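Local coordinates for protein ancestral congerin Con-anc (PDB 3AK0) that probably binds beta-galactoside sugars as a reconstructed ancestral fish galectin, and holds a galactose-containing glycan in its pocket, at residues 31-36 with 86-91; 90-95 with 116-121. One frame throughout, in Å; residues are numbered along the deposited sequence.

Contact 1 of 2, residues 31-36 with 86-91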
ATOM      1  N   PHE A  31      14.257   5.298  10.296  1.00  7.22           N
ATOM      2  CA  PHE A  31      12.953   4.796   9.907  1.00  7.80           C
ATOM      3  C   PHE A  31      13.046   3.289   9.709  1.00  7.10           C
ATOM      4  O   PHE A  31      14.104   2.771   9.334  1.00  7.32           O
ATOM      5  CB  PHE A  31      12.424   5.504   8.637  1.00  8.40           C
ATOM      6  CG  PHE A  31      13.086   5.071   7.366  1.00  9.40           C
ATOM      7  CD1 PHE A  31      14.288   5.640   6.950  1.00  8.96           C
ATOM      8  CD2 PHE A  31      12.495   4.103   6.555  1.00  9.92           C
ATOM      9  CE1 PHE A  31      14.917   5.241   5.782  1.00  8.35           C
ATOM     10  CE2 PHE A  31      13.100   3.709   5.377  1.00  9.34           C
ATOM     11  CZ  PHE A  31      14.311   4.273   4.975  1.00 10.23           C
ATOM     12  N   SER A  32      11.922   2.598   9.910  1.00  7.18           N
ATOM     13  CA  SER A  32      11.931   1.159   9.634  1.00  7.18           C
ATOM     14  C   SER A  32      10.879   0.711   8.629  1.00  7.50           C
ATOM     15  O   SER A  32       9.817   1.323   8.529  1.00  7.74           O
ATOM     16  CB  SER A  32      11.807   0.367  10.948  1.00  8.01           C
ATOM     17  OG  SER A  32      10.579   0.660  11.611  1.00  9.04           O
ATOM     18  N   ILE A  33      11.207  -0.364   7.886  1.00  7.51           N
ATOM     19  CA  ILE A  33      10.227  -1.128   7.114  1.00  7.99           C
ATOM     20  C   ILE A  33      10.036  -2.470   7.820  1.00  7.71           C
ATOM     21  O   ILE A  33      11.020  -3.097   8.252  1.00  7.38           O
ATOM     22  CB  ILE A  33      10.695  -1.337   5.658  1.00  8.41           C
ATOM     23  CG1 ILE A  33      10.993   0.007   5.004  1.00 10.72           C
ATOM     24  CG2 ILE A  33       9.631  -2.104   4.874  1.00  9.85           C
ATOM     25  CD1 ILE A  33       9.849   0.960   5.014  1.00 12.92           C
ATOM     26  N   ASN A  34       8.783  -2.889   7.944  1.00  6.80           N
ATOM     27  CA  ASN A  34       8.434  -4.024   8.791  1.00  7.22           C
ATOM     28  C   ASN A  34       7.500  -4.933   8.036  1.00  7.03           C
ATOM     29  O   ASN A  34       6.522  -4.462   7.445  1.00  8.35           O
ATOM     30  CB  ASN A  34       7.712  -3.522  10.040  1.00  7.29           C
ATOM     31  CG  ASN A  34       8.566  -2.626  10.872  1.00  8.46           C
ATOM     32  OD1 ASN A  34       9.329  -3.099  11.726  1.00 11.30           O
ATOM     33  ND2 ASN A  34       8.477  -1.310  10.619  1.00  7.03           N
ATOM     34  N   VAL A  35       7.809  -6.230   8.033  1.00  6.28           N
ATOM     35  CA  VAL A  35       6.993  -7.198   7.309  1.00  7.03           C
ATOM     36  C   VAL A  35       6.605  -8.292   8.286  1.00  7.27           C
ATOM     37  O   VAL A  35       7.451  -8.851   8.974  1.00  7.10           O
ATOM     38  CB  VAL A  35       7.786  -7.864   6.136  1.00  7.33           C
ATOM     39  CG1 VAL A  35       6.950  -8.973   5.476  1.00  9.17           C
ATOM     40  CG2 VAL A  35       8.249  -6.807   5.107  1.00  8.17           C
ATOM     41  N   GLY A  36       5.309  -8.622   8.319  1.00  6.58           N
ATOM     42  CA  GLY A  36       4.872  -9.663   9.235  1.00  6.53           C
ATOM     43  C   GLY A  36       3.361  -9.815   9.210  1.00  6.32           C
ATOM     44  O   GLY A  36       2.776 -10.063   8.137  1.00  7.17           O
ATOM     45  N   PHE A  86      14.286   6.854  -1.395  1.00 11.60           N
ATOM     46  CA  PHE A  86      14.838   5.508  -1.291  1.00 11.71           C
ATOM     47  C   PHE A  86      13.884   4.493  -1.886  1.00 10.90           C
ATOM     48  O   PHE A  86      12.677   4.728  -1.958  1.00  9.60           O
ATOM     49  CB  PHE A  86      15.046   5.165   0.196  1.00 11.90           C
ATOM     50  CG  PHE A  86      13.765   4.883   0.931  1.00 13.64           C
ATOM     51  CD1 PHE A  86      13.012   5.919   1.506  1.00 12.04           C
ATOM     52  CD2 PHE A  86      13.306   3.559   1.072  1.00 11.75           C
ATOM     53  CE1 PHE A  86      11.820   5.652   2.185  1.00 11.73           C
ATOM     54  CE2 PHE A  86      12.097   3.283   1.727  1.00 12.61           C
ATOM     55  CZ  PHE A  86      11.355   4.321   2.286  1.00 12.97           C
ATOM     56  N   GLN A  87      14.422   3.328  -2.271  1.00 10.58           N
ATOM     57  CA  GLN A  87      13.569   2.169  -2.508  1.00 10.96           C
ATOM     58  C   GLN A  87      14.341   0.905  -2.189  1.00  9.85           C
ATOM     59  O   GLN A  87      15.559   0.841  -2.416  1.00 10.30           O
ATOM     60  CB  GLN A  87      12.946   2.132  -3.917  1.00 11.74           C
ATOM     61  CG  GLN A  87      13.873   1.902  -5.076  1.00 15.64           C
ATOM     62  CD  GLN A  87      13.091   1.747  -6.388  1.00 15.97           C
ATOM     63  OE1 GLN A  87      12.639   0.645  -6.745  1.00 20.88           O
ATOM     64  NE2 GLN A  87      12.926   2.850  -7.102  1.00 23.48           N
ATOM     65  N   ILE A  88      13.637  -0.054  -1.587  1.00  7.76           N
ATOM     66  CA  ILE A  88      14.199  -1.360  -1.278  1.00  8.88           C
ATOM     67  C   ILE A  88      13.264  -2.452  -1.799  1.00  8.40           C
ATOM     68  O   ILE A  88      12.043  -2.237  -1.887  1.00  7.74           O
ATOM     69  CB  ILE A  88      14.472  -1.541   0.252  1.00  9.02           C
ATOM     70  CG1 ILE A  88      13.175  -1.600   1.048  1.00  9.78           C
ATOM     71  CG2 ILE A  88      15.422  -0.452   0.814  1.00 11.67           C
ATOM     72  CD1 ILE A  88      13.349  -2.072   2.488  1.00  9.98           C
ATOM     73  N   THR A  89      13.837  -3.617  -2.126  1.00  7.15           N
ATOM     74  CA  THR A  89      13.067  -4.757  -2.613  1.00  7.48           C
ATOM     75  C   THR A  89      13.335  -5.951  -1.712  1.00  7.35           C
ATOM     76  O   THR A  89      14.494  -6.318  -1.485  1.00  8.66           O
ATOM     77  CB  THR A  89      13.393  -5.087  -4.070  1.00  7.81           C
ATOM     78  OG1 THR A  89      12.970  -3.980  -4.896  1.00  9.80           O
ATOM     79  CG2 THR A  89      12.655  -6.318  -4.525  1.00  7.89           C
ATOM     80  N   ILE A  90      12.245  -6.515  -1.185  1.00  6.61           N
ATOM     81  CA  ILE A  90      12.295  -7.663  -0.263  1.00  6.82           C
ATOM     82  C   ILE A  90      11.753  -8.921  -0.925  1.00  5.96           C
ATOM     83  O   ILE A  90      10.689  -8.907  -1.554  1.00  6.94           O
ATOM     84  CB  ILE A  90      11.492  -7.335   1.021  1.00  6.30           C
ATOM     85  CG1 ILE A  90      12.124  -6.107   1.700  1.00  7.69           C
ATOM     86  CG2 ILE A  90      11.503  -8.527   2.001  1.00  7.74           C
ATOM     87  CD1 ILE A  90      11.243  -5.363   2.733  1.00  9.06           C
ATOM     88  N   THR A  91      12.503 -10.014  -0.764  1.00  6.45           N
ATOM     89  CA  THR A  91      12.049 -11.327  -1.183  1.00  6.48           C
ATOM     90  C   THR A  91      12.361 -12.289  -0.058  1.00  6.19           C
ATOM     91  O   THR A  91      13.032 -11.912   0.883  1.00  6.81           O
ATOM     92  CB  THR A  91      12.773 -11.845  -2.437  1.00  7.55           C
ATOM     93  OG1 THR A  91      14.193 -11.784  -2.237  1.00  7.93           O
ATOM     94  CG2 THR A  91      12.419 -10.990  -3.615  1.00  7.01           C
TER

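Contact 2 of 2, residues 90-95 with 116-121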
ATOM      1  N   ILE A  90      12.245  -6.515  -1.185  1.00  6.61           N
ATOM      2  CA  ILE A  90      12.295  -7.663  -0.263  1.00  6.82           C
ATOM      3  C   ILE A  90      11.753  -8.921  -0.925  1.00  5.96           C
ATOM      4  O   ILE A  90      10.689  -8.907  -1.554  1.00  6.94           O
ATOM      5  CB  ILE A  90      11.492  -7.335   1.021  1.00  6.30           C
ATOM      6  CG1 ILE A  90      12.124  -6.107   1.700  1.00  7.69           C
ATOM      7  CG2 ILE A  90      11.503  -8.527   2.001  1.00  7.74           C
ATOM      8  CD1 ILE A  90      11.243  -5.363   2.733  1.00  9.06           C
ATOM      9  N   THR A  91      12.503 -10.014  -0.764  1.00  6.45           N
ATOM     10  CA  THR A  91      12.049 -11.327  -1.183  1.00  6.48           C
ATOM     11  C   THR A  91      12.361 -12.289  -0.058  1.00  6.19           C
ATOM     12  O   THR A  91      13.032 -11.912   0.883  1.00  6.81           O
ATOM     13  CB  THR A  91      12.773 -11.845  -2.437  1.00  7.55           C
ATOM     14  OG1 THR A  91      14.193 -11.784  -2.237  1.00  7.93           O
ATOM     15  CG2 THR A  91      12.419 -10.990  -3.615  1.00  7.01           C
ATOM     16  N   PHE A  92      11.880 -13.526  -0.154  1.00  7.05           N
ATOM     17  CA  PHE A  92      12.240 -14.529   0.875  1.00  6.05           C
ATOM     18  C   PHE A  92      12.016 -15.926   0.337  1.00  7.22           C
ATOM     19  O   PHE A  92      11.199 -16.137  -0.565  1.00  8.41           O
ATOM     20  CB  PHE A  92      11.406 -14.343   2.158  1.00  7.18           C
ATOM     21  CG  PHE A  92       9.932 -14.503   1.967  1.00  6.71           C
ATOM     22  CD1 PHE A  92       9.139 -13.419   1.603  1.00  6.20           C
ATOM     23  CD2 PHE A  92       9.325 -15.723   2.231  1.00  6.63           C
ATOM     24  CE1 PHE A  92       7.763 -13.580   1.426  1.00  8.17           C
ATOM     25  CE2 PHE A  92       7.965 -15.874   2.061  1.00  7.57           C
ATOM     26  CZ  PHE A  92       7.181 -14.797   1.671  1.00  8.57           C
ATOM     27  N   ASP A  93      12.746 -16.883   0.908  1.00  7.28           N
ATOM     28  CA  ASP A  93      12.330 -18.276   0.795  1.00  7.48           C
ATOM     29  C   ASP A  93      12.000 -18.725   2.231  1.00  8.07           C
ATOM     30  O   ASP A  93      11.931 -17.887   3.147  1.00  6.88           O
ATOM     31  CB  ASP A  93      13.399 -19.129   0.102  1.00  8.83           C
ATOM     32  CG  ASP A  93      14.776 -19.046   0.767  1.00  9.75           C
ATOM     33  OD1 ASP A  93      15.780 -19.095   0.017  1.00 11.52           O
ATOM     34  OD2 ASP A  93      14.906 -18.925   2.007  1.00 10.33           O
ATOM     35  N   ILE A  94      11.802 -20.026   2.435  1.00  8.39           N
ATOM     36  CA  ILE A  94      11.344 -20.498   3.732  1.00 10.11           C
ATOM     37  C   ILE A  94      12.431 -20.333   4.806  1.00  8.62           C
ATOM     38  O   ILE A  94      12.148 -20.373   6.011  1.00  9.28           O
ATOM     39  CB  ILE A  94      10.883 -21.971   3.649  1.00 10.00           C
ATOM     40  CG1 ILE A  94      10.040 -22.336   4.861  1.00 12.33           C
ATOM     41  CG2 ILE A  94      12.062 -22.904   3.468  1.00 12.24           C
ATOM     42  CD1 ILE A  94       9.394 -23.737   4.810  1.00 15.22           C
ATOM     43  N   ASP A  95      13.673 -20.122   4.374  1.00  8.02           N
ATOM     44  CA  ASP A  95      14.776 -19.986   5.317  1.00  7.59           C
ATOM     45  C   ASP A  95      15.250 -18.562   5.583  1.00  6.87           C
ATOM     46  O   ASP A  95      15.692 -18.239   6.687  1.00  6.09           O
ATOM     47  CB  ASP A  95      15.936 -20.856   4.845  1.00  8.58           C
ATOM     48  CG  ASP A  95      15.687 -22.346   5.160  1.00 11.11           C
ATOM     49  OD1 ASP A  95      15.466 -22.658   6.349  1.00 14.63           O
ATOM     50  OD2 ASP A  95      15.725 -23.164   4.246  1.00 13.56           O
ATOM     51  N   GLU A 116       5.767 -19.108   4.764  1.00  9.13           N
ATOM     52  CA  GLU A 116       5.738 -19.063   3.292  1.00 10.81           C
ATOM     53  C   GLU A 116       4.941 -17.876   2.748  1.00  8.60           C
ATOM     54  O   GLU A 116       4.855 -17.712   1.525  1.00  8.14           O
ATOM     55  CB  GLU A 116       5.110 -20.346   2.743  1.00 10.69           C
ATOM     56  CG  GLU A 116       5.953 -21.593   2.874  1.00 15.99           C
ATOM     57  CD  GLU A 116       5.166 -22.873   2.527  1.00 17.15           C
ATOM     58  OE1 GLU A 116       4.029 -22.799   1.984  1.00 24.43           O
ATOM     59  OE2 GLU A 116       5.692 -23.954   2.831  1.00 24.17           O
ATOM     60  N   ALA A 117       4.404 -17.046   3.641  1.00  7.77           N
ATOM     61  CA  ALA A 117       3.606 -15.892   3.262  1.00  8.54           C
ATOM     62  C   ALA A 117       3.513 -14.951   4.445  1.00  8.22           C
ATOM     63  O   ALA A 117       3.577 -15.393   5.600  1.00  8.17           O
ATOM     64  CB  ALA A 117       2.192 -16.342   2.840  1.00  8.52           C
ATOM     65  N   PHE A 118       3.370 -13.657   4.151  1.00  8.23           N
ATOM     66  CA  PHE A 118       3.123 -12.641   5.187  1.00  8.01           C
ATOM     67  C   PHE A 118       1.981 -11.759   4.720  1.00  8.69           C
ATOM     68  O   PHE A 118       1.657 -11.749   3.523  1.00  9.82           O
ATOM     69  CB  PHE A 118       4.378 -11.787   5.431  1.00  8.68           C
ATOM     70  CG  PHE A 118       5.549 -12.621   5.787  1.00  6.45           C
ATOM     71  CD1 PHE A 118       5.689 -13.104   7.081  1.00  8.95           C
ATOM     72  CD2 PHE A 118       6.435 -13.038   4.791  1.00  6.77           C
ATOM     73  CE1 PHE A 118       6.731 -13.984   7.406  1.00  8.67           C
ATOM     74  CE2 PHE A 118       7.494 -13.894   5.118  1.00  7.95           C
ATOM     75  CZ  PHE A 118       7.627 -14.379   6.428  1.00  8.83           C
ATOM     76  N   ASN A 119       1.376 -11.024   5.643  1.00  8.61           N
ATOM     77  CA  ASN A 119       0.146 -10.325   5.292  1.00  9.08           C
ATOM     78  C   ASN A 119       0.112  -8.863   5.713  1.00  8.62           C
ATOM     79  O   ASN A 119      -0.913  -8.194   5.545  1.00  8.96           O
ATOM     80  CB  ASN A 119      -1.073 -11.072   5.843  1.00  9.27           C
ATOM     81  CG  ASN A 119      -0.967 -11.341   7.324  1.00 10.52           C
ATOM     82  OD1 ASN A 119      -1.288 -10.488   8.142  1.00 12.24           O
ATOM     83  ND2 ASN A 119      -0.561 -12.572   7.683  1.00 13.11           N
ATOM     84  N   PHE A 120       1.217  -8.345   6.232  1.00  7.84           N
ATOM     85  CA  PHE A 120       1.201  -7.013   6.857  1.00  8.02           C
ATOM     86  C   PHE A 120       2.541  -6.332   6.632  1.00  8.86           C
ATOM     87  O   PHE A 120       3.594  -6.970   6.799  1.00  8.72           O
ATOM     88  CB  PHE A 120       0.900  -7.140   8.353  1.00  8.08           C
ATOM     89  CG  PHE A 120       0.736  -5.830   9.060  1.00  9.06           C
ATOM     90  CD1 PHE A 120      -0.518  -5.218   9.111  1.00 11.19           C
ATOM     91  CD2 PHE A 120       1.813  -5.233   9.718  1.00 10.49           C
ATOM     92  CE1 PHE A 120      -0.686  -4.000   9.773  1.00 11.54           C
ATOM     93  CE2 PHE A 120       1.650  -4.015  10.395  1.00 11.65           C
ATOM     94  CZ  PHE A 120       0.409  -3.402  10.409  1.00 10.63           C
ATOM     95  N   ILE A 121       2.503  -5.065   6.207  1.00  9.15           N
ATOM     96  CA  ILE A 121       3.730  -4.239   6.146  1.00  9.64           C
ATOM     97  C   ILE A 121       3.429  -2.927   6.875  1.00  9.13           C
ATOM     98  O   ILE A 121       2.310  -2.429   6.841  1.00  8.69           O
ATOM     99  CB  ILE A 121       4.114  -3.900   4.664  1.00 10.94           C
ATOM    100  CG1 ILE A 121       4.240  -5.173   3.826  1.00 13.36           C
ATOM    101  CG2 ILE A 121       5.403  -2.992   4.579  1.00 12.41           C
ATOM    102  CD1 ILE A 121       3.924  -4.952   2.357  1.00 18.81           C
TER

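Contact 1 of 2, residues 31-36 with 86-91
Phe31 and Phe86 approach each other from opposite directions in the middle of the protein, each sent inward by a strand of a different sheet. In Phe31, CB points across to 86-91, and a first torsion of 75° sets CG between the backbone N and the carbonyl carbon; from there the ring projects into the space between the sheets. Its far end does the touching: CE2 lies 3.6 Å from Phe86 CZ, and CZ stands over the centre of the Phe86 ring, 3.8 Å above its plane. The two planes are inclined at 42°, an oblique meeting in which the tilted end of one ring rests on the face of the other.

Further along, aliphatic groups take over. Ile33 and Ile88 pass alongside one another, pointing opposite ways, with Ile33 CG1 4.0 Å from Ile88 CD1. Val35 and Ile90 meet end to end, Val35 CG2 lying 4.1 Å from Ile90 CD1, and Ile90 CD1 also packs against Ile33 CG2, at 4.2 Å.

On the other side of strand 31-35, Asn34 ND2 donates to Ser32 OG (3.0 Å), while Asn34 OD1 is hydrogen-bonded to His45 of the glycan pocket. The axes of the two short strand segments come within 10.5 Å of each other, their N-to-C directions 23° apart, the face-to-face packing of two sheets across the hydrophobic core of the galectin beta-sandwich.

Contact 2 of 2, residues 90-95 with 116-121
Phe92 and Phe118 form the aromatic centre of this contact, a T-shaped pair in which the edge of Phe118 is directed at the face of Phe92. The ring centroids are 4.8 Å apart and the planes stand at 71°. Phe118 CE2 sits over the middle of the Phe92 ring, 3.5 Å above its plane, while the neighbouring CD2 leans toward the CE1 and CZ side. Chi1 of -56° carries the Phe118 ring toward Phe92, with CG beside the backbone N, and chi2 of -79° turns its CD2-CE2 edge to that ring. The cluster grows beyond the pair: Phe12 makes another edge-to-face contact with Phe92, and Phe97 meets Phe118.

Contacts with backbone atoms come at the rim of the Phe92 ring. The carbonyl oxygen Glu116 O lies near the ring plane, 3.7 Å from Phe92 CE2, where the positive edge of the ring would probably favour it. Ala117 CA approaches Phe92 CZ obliquely at 4.1 Å.

A looser touch lies at the periphery, where the methyl Ile94 CD1 comes within 4.2 Å of the carboxylate oxygen Glu116 OE2; both residues are exposed to solvent.

Hydrogen bonds hold the loop after Phe92. Asp93 OD2 accepts from Asp95 N at 2.9 Å, an Asx turn, and also from Thr96 N, while Asp93 OD1 is hydrogen-bonded to Tyr98 OH. This turn takes the chain from strand 85-92 into strand 96-100. The aromatic cluster beside it lies toward one end of the core between the two sheets of the galectin beta-sandwich and probably helps to close it.

In the fold
Both contacts join strand 85-92 of the five-stranded sheet to the opposing sheet, where strands 30-35 and 117-125 are neighbours. Contact 1 is wholly buried, its centre about 3 Å from the centre of the chain, and mixes one aromatic pair with aliphatic side chains. Contact 2, whose centre is about 11 Å from that of contact 1, lies toward the end of the sandwich, where a buried aromatic pair gives way to exposed residues and a turn held by a carboxylate. Ile90 is shared by contacts 1 and 2 but touches the opposite segment in contact 1 alone. Gly36, probably hydrogen-bonded to Asn119 and Phe120 at a classic beta bulge, ties the two together.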